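Local coordinates for ancylostoma secreted protein 1 (Necator americanus, PDB 3NT8) that is a secreted two-CAP-domain hookworm protein, probably associated with the transition of infective larvae to parasitism, at residues V51-N64 with W127-N139. Numbering follows the deposited sequence.
Sequences VAKGLEDSNSGKLN and WSGAKKNGVGPDN
Asn59 lies against the C-terminal end of helix 129-133, and its side chain follows the backbone there. Asn59 CB sits 3.3 Å from Lys131 O, beside the CA-H...O contact that Asn59 CA makes with the same oxygen. Next, Asn59 CG packs on Gly134 CA at 3.5 Å, where Gly134, with positive phi, leaves the helix. With CG between the backbone N and the carbonyl carbon (chi1 55°), the amide ends beside the glycine CA, ND2 also near Asn133 O: OD1 accepts from a water, while ND2 reaches Lys132 O through another.

At one end of the contact, the Trp127 indole NE1 donates in its ring plane to Glu56 OE2 (3.1 Å, 164° at the hydrogen) but meets the carboxylate from above. Val51 CG2 touches the same ring edge at CZ2. At the other, Asn64 ND2 gives a short bond to Asn139 OD1 (2.7 Å); between the two ends the Leu63 and Val135 side chains cross at about a right angle, CD2 touching CG2. Asp57 OD1 forms a salt bridge with Lys62 NZ, OD2 only a long one with Lys131 NZ.

Thus the loop leaving helix 34-52 lies along helix 129-133 and the type I turn Gly136-Asn139 in the first CAP domain, with helix 147-153 packing against Val51, Trp127 and Ala130, and Asn139 ND2 bonded to Thr191 OG1 of strand 190-191.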
loop_
_atom_site.group_PDB
_atom_site.type_symbol
_atom_site.label_atom_id
_atom_site.label_comp_id
_atom_site.label_asym_id
_atom_site.label_seq_id
_atom_site.Cartn_x
_atom_site.Cartn_y
_atom_site.Cartn_z
ATOM N N VAL A 51 -5.893 -15.618 -11.859
ATOM C CA VAL A 51 -6.548 -14.336 -11.719
ATOM C C VAL A 51 -6.051 -13.386 -12.763
ATOM O O VAL A 51 -6.859 -12.748 -13.492
ATOM C CB VAL A 51 -6.318 -13.717 -10.313
ATOM C CG1 VAL A 51 -6.955 -12.291 -10.231
ATOM C CG2 VAL A 51 -6.896 -14.613 -9.236
ATOM N N ALA A 52 -4.726 -13.264 -12.825
ATOM C CA ALA A 52 -4.048 -12.441 -13.807
ATOM C C ALA A 52 -4.579 -12.651 -15.210
ATOM O O ALA A 52 -4.821 -11.665 -15.891
ATOM C CB ALA A 52 -2.599 -12.666 -13.765
ATOM N N LYS A 53 -4.734 -13.927 -15.609
ATOM C CA LYS A 53 -5.239 -14.373 -16.938
ATOM C C LYS A 53 -6.761 -14.196 -17.135
ATOM O O LYS A 53 -7.252 -14.299 -18.265
ATOM C CB LYS A 53 -4.863 -15.828 -17.187
ATOM C CG LYS A 53 -3.397 -16.016 -17.458
ATOM C CD LYS A 53 -3.098 -17.263 -18.274
ATOM C CE LYS A 53 -1.623 -17.260 -18.802
ATOM N NZ LYS A 53 -1.158 -18.674 -19.043
ATOM N N GLY A 54 -7.471 -13.818 -16.064
ATOM C CA GLY A 54 -8.914 -13.615 -16.104
ATOM C C GLY A 54 -9.677 -14.926 -16.125
ATOM O O GLY A 54 -10.772 -14.967 -16.657
ATOM N N LEU A 55 -9.071 -15.997 -15.571
ATOM C CA LEU A 55 -9.617 -17.341 -15.648
ATOM C C LEU A 55 -10.274 -17.841 -14.350
ATOM O O LEU A 55 -10.862 -18.919 -14.349
ATOM C CB LEU A 55 -8.522 -18.325 -16.054
ATOM C CG LEU A 55 -7.917 -18.178 -17.452
ATOM C CD1 LEU A 55 -6.661 -19.007 -17.458
ATOM C CD2 LEU A 55 -8.883 -18.624 -18.592
ATOM N N GLU A 56 -10.196 -17.053 -13.280
ATOM C CA GLU A 56 -10.622 -17.500 -11.976
ATOM C C GLU A 56 -12.081 -17.118 -11.729
ATOM O O GLU A 56 -12.515 -15.943 -11.920
ATOM C CB GLU A 56 -9.695 -16.879 -10.923
ATOM C CG GLU A 56 -9.860 -17.354 -9.501
ATOM C CD GLU A 56 -9.510 -18.821 -9.308
ATOM O OE1 GLU A 56 -8.534 -19.307 -9.872
ATOM O OE2 GLU A 56 -10.235 -19.481 -8.571
ATOM N N ASP A 57 -12.812 -18.116 -11.250
ATOM C CA ASP A 57 -14.188 -17.969 -10.918
ATOM C C ASP A 57 -14.431 -16.987 -9.808
ATOM O O ASP A 57 -13.659 -16.903 -8.821
ATOM C CB ASP A 57 -14.818 -19.328 -10.573
ATOM C CG ASP A 57 -15.060 -20.158 -11.794
ATOM O OD1 ASP A 57 -14.755 -19.699 -12.953
ATOM O OD2 ASP A 57 -15.523 -21.278 -11.604
ATOM N N SER A 58 -15.538 -16.283 -9.960
ATOM C CA SER A 58 -16.117 -15.462 -8.910
ATOM C C SER A 58 -17.473 -16.035 -8.430
ATOM O O SER A 58 -17.817 -17.139 -8.763
ATOM C CB SER A 58 -16.233 -14.028 -9.400
ATOM O OG SER A 58 -16.451 -13.118 -8.345
ATOM N N ASN A 59 -18.228 -15.324 -7.607
ATOM C CA ASN A 59 -19.543 -15.835 -7.216
ATOM C C ASN A 59 -20.510 -15.798 -8.393
ATOM O O ASN A 59 -21.485 -16.548 -8.397
ATOM C CB ASN A 59 -20.128 -15.009 -6.093
ATOM C CG ASN A 59 -20.189 -13.519 -6.448
ATOM O OD1 ASN A 59 -19.493 -13.031 -7.352
ATOM N ND2 ASN A 59 -21.007 -12.795 -5.722
ATOM N N SER A 60 -20.251 -14.935 -9.369
ATOM C CA SER A 60 -21.172 -14.793 -10.476
ATOM C C SER A 60 -20.498 -14.937 -11.810
ATOM O O SER A 60 -21.051 -15.559 -12.681
ATOM C CB SER A 60 -21.972 -13.486 -10.440
ATOM O OG SER A 60 -23.016 -13.511 -11.411
ATOM N N GLY A 61 -19.399 -14.302 -12.074
ATOM C CA GLY A 61 -18.823 -14.580 -13.382
ATOM C C GLY A 61 -17.350 -14.899 -13.146
ATOM O O GLY A 61 -17.080 -15.711 -12.281
ATOM N N LYS A 62 -16.447 -14.255 -13.889
ATOM C CA LYS A 62 -15.012 -14.345 -13.688
ATOM C C LYS A 62 -14.463 -13.120 -13.014
ATOM O O LYS A 62 -14.905 -11.972 -13.298
ATOM C CB LYS A 62 -14.261 -14.516 -15.025
ATOM C CG LYS A 62 -14.563 -15.787 -15.784
ATOM C CD LYS A 62 -13.924 -17.002 -15.091
ATOM C CE LYS A 62 -14.231 -18.238 -15.906
ATOM N NZ LYS A 62 -13.623 -19.375 -15.281
ATOM N N LEU A 63 -13.432 -13.330 -12.177
ATOM C CA LEU A 63 -12.675 -12.208 -11.650
ATOM C C LEU A 63 -12.011 -11.441 -12.738
ATOM O O LEU A 63 -11.543 -12.038 -13.720
ATOM C CB LEU A 63 -11.598 -12.694 -10.674
ATOM C CG LEU A 63 -12.141 -13.303 -9.383
ATOM C CD1 LEU A 63 -11.037 -13.973 -8.562
ATOM C CD2 LEU A 63 -12.857 -12.246 -8.550
ATOM N N ASN A 64 -11.868 -10.127 -12.541
ATOM C CA ASN A 64 -11.093 -9.330 -13.477
ATOM C C ASN A 64 -9.645 -9.803 -13.645
ATOM O O ASN A 64 -9.011 -10.141 -12.661
ATOM C CB ASN A 64 -11.057 -7.854 -13.032
ATOM C CG ASN A 64 -12.388 -7.190 -13.137
ATOM O OD1 ASN A 64 -13.056 -7.338 -14.164
ATOM N ND2 ASN A 64 -12.815 -6.461 -12.049
ATOM N N TRP A 127 -8.671 -19.409 0.004
ATOM C CA TRP A 127 -8.923 -18.933 -1.328
ATOM C C TRP A 127 -10.453 -18.768 -1.662
ATOM O O TRP A 127 -10.808 -17.907 -2.488
ATOM C CB TRP A 127 -8.179 -19.862 -2.349
ATOM C CG TRP A 127 -8.176 -19.239 -3.797
ATOM C CD1 TRP A 127 -9.049 -19.513 -4.813
ATOM C CD2 TRP A 127 -7.323 -18.176 -4.283
ATOM N NE1 TRP A 127 -8.759 -18.744 -5.915
ATOM C CE2 TRP A 127 -7.718 -17.898 -5.611
ATOM C CE3 TRP A 127 -6.242 -17.461 -3.732
ATOM C CZ2 TRP A 127 -7.077 -16.958 -6.391
ATOM C CZ3 TRP A 127 -5.607 -16.522 -4.504
ATOM C CH2 TRP A 127 -6.031 -16.264 -5.820
ATOM N N SER A 128 -11.340 -19.499 -0.964
ATOM C CA SER A 128 -12.727 -19.649 -1.343
ATOM C C SER A 128 -13.508 -18.377 -0.998
ATOM O O SER A 128 -14.686 -18.285 -1.282
ATOM C CB SER A 128 -13.390 -20.938 -0.748
ATOM O OG SER A 128 -13.415 -20.944 0.681
ATOM N N GLY A 129 -12.821 -17.429 -0.337
ATOM C CA GLY A 129 -13.349 -16.124 -0.006
ATOM C C GLY A 129 -14.054 -15.472 -1.192
ATOM O O GLY A 129 -15.187 -15.021 -1.067
ATOM N N ALA A 130 -13.396 -15.490 -2.352
ATOM C CA ALA A 130 -13.824 -14.732 -3.490
ATOM C C ALA A 130 -14.975 -15.385 -4.208
ATOM O O ALA A 130 -15.861 -14.690 -4.708
ATOM C CB ALA A 130 -12.690 -14.570 -4.406
ATOM N N LYS A 131 -14.947 -16.710 -4.304
ATOM C CA LYS A 131 -15.987 -17.447 -4.959
ATOM C C LYS A 131 -17.262 -17.442 -4.153
ATOM O O LYS A 131 -18.349 -17.461 -4.715
ATOM C CB LYS A 131 -15.522 -18.901 -5.180
ATOM C CG LYS A 131 -16.602 -19.828 -5.731
ATOM C CD LYS A 131 -16.630 -19.874 -7.220
ATOM C CE LYS A 131 -17.464 -21.046 -7.719
ATOM N NZ LYS A 131 -16.616 -22.220 -8.059
ATOM N N LYS A 132 -17.139 -17.457 -2.834
ATOM C CA LYS A 132 -18.317 -17.524 -1.981
ATOM C C LYS A 132 -19.023 -16.192 -1.771
ATOM O O LYS A 132 -20.235 -16.154 -1.750
ATOM C CB LYS A 132 -17.986 -18.207 -0.655
ATOM C CG LYS A 132 -17.843 -19.744 -0.807
ATOM C CD LYS A 132 -17.915 -20.419 0.582
ATOM C CE LYS A 132 -17.761 -21.952 0.527
ATOM N NZ LYS A 132 -16.399 -22.392 0.077
ATOM N N ASN A 133 -18.254 -15.110 -1.643
ATOM C CA ASN A 133 -18.765 -13.743 -1.352
ATOM C C ASN A 133 -18.772 -12.747 -2.515
ATOM O O ASN A 133 -19.626 -11.877 -2.612
ATOM C CB ASN A 133 -17.939 -13.136 -0.221
ATOM C CG ASN A 133 -18.050 -13.929 1.048
ATOM O OD1 ASN A 133 -19.131 -13.991 1.656
ATOM N ND2 ASN A 133 -16.925 -14.566 1.474
ATOM N N GLY A 134 -17.770 -12.861 -3.370
ATOM C CA GLY A 134 -17.680 -12.060 -4.571
ATOM C C GLY A 134 -16.689 -10.973 -4.250
ATOM O O GLY A 134 -16.337 -10.796 -3.097
ATOM N N VAL A 135 -16.250 -10.271 -5.286
ATOM C CA VAL A 135 -15.300 -9.168 -5.186
ATOM C C VAL A 135 -15.939 -7.994 -5.965
ATOM O O VAL A 135 -16.461 -8.183 -7.087
ATOM C CB VAL A 135 -13.937 -9.546 -5.830
ATOM C CG1 VAL A 135 -13.030 -8.366 -5.958
ATOM C CG2 VAL A 135 -13.193 -10.655 -5.037
ATOM N N GLY A 136 -15.918 -6.809 -5.346
ATOM C CA GLY A 136 -16.325 -5.530 -5.950
ATOM C C GLY A 136 -15.714 -5.129 -7.316
ATOM O O GLY A 136 -14.622 -5.591 -7.683
ATOM N N PRO A 137 -16.420 -4.250 -8.075
ATOM C CA PRO A 137 -16.092 -3.993 -9.496
ATOM C C PRO A 137 -14.647 -3.466 -9.771
ATOM O O PRO A 137 -14.151 -3.634 -10.937
ATOM C CB PRO A 137 -17.176 -2.983 -9.935
ATOM C CG PRO A 137 -17.556 -2.233 -8.621
ATOM C CD PRO A 137 -17.488 -3.351 -7.567
ATOM N N ASP A 138 -13.996 -2.860 -8.752
ATOM C CA ASP A 138 -12.624 -2.371 -8.870
ATOM C C ASP A 138 -11.593 -3.312 -8.129
ATOM O O ASP A 138 -10.435 -2.962 -7.945
ATOM C CB ASP A 138 -12.513 -0.941 -8.353
ATOM C CG ASP A 138 -13.405 0.056 -9.113
ATOM O OD1 ASP A 138 -13.736 -0.188 -10.309
ATOM O OD2 ASP A 138 -13.749 1.102 -8.494
ATOM N N ASN A 139 -12.045 -4.518 -7.762
ATOM C CA ASN A 139 -11.263 -5.492 -7.032
ATOM C C ASN A 139 -10.886 -4.947 -5.664
ATOM O O ASN A 139 -9.860 -5.340 -5.089
ATOM C CB ASN A 139 -10.036 -5.949 -7.840
ATOM C CG ASN A 139 -10.301 -6.006 -9.356
ATOM O OD1 ASN A 139 -11.270 -6.600 -9.830
ATOM N ND2 ASN A 139 -9.443 -5.351 -10.109
HETATM O O HOH W 1 -16.718 -10.798 -9.047
HETATM O O HOH W 2 -18.982 -10.435 -7.440
HETATM O O HOH W 3 -21.928 -14.308 -3.292
HETATM O O HOH W 4 -12.327 -9.161 -9.835
#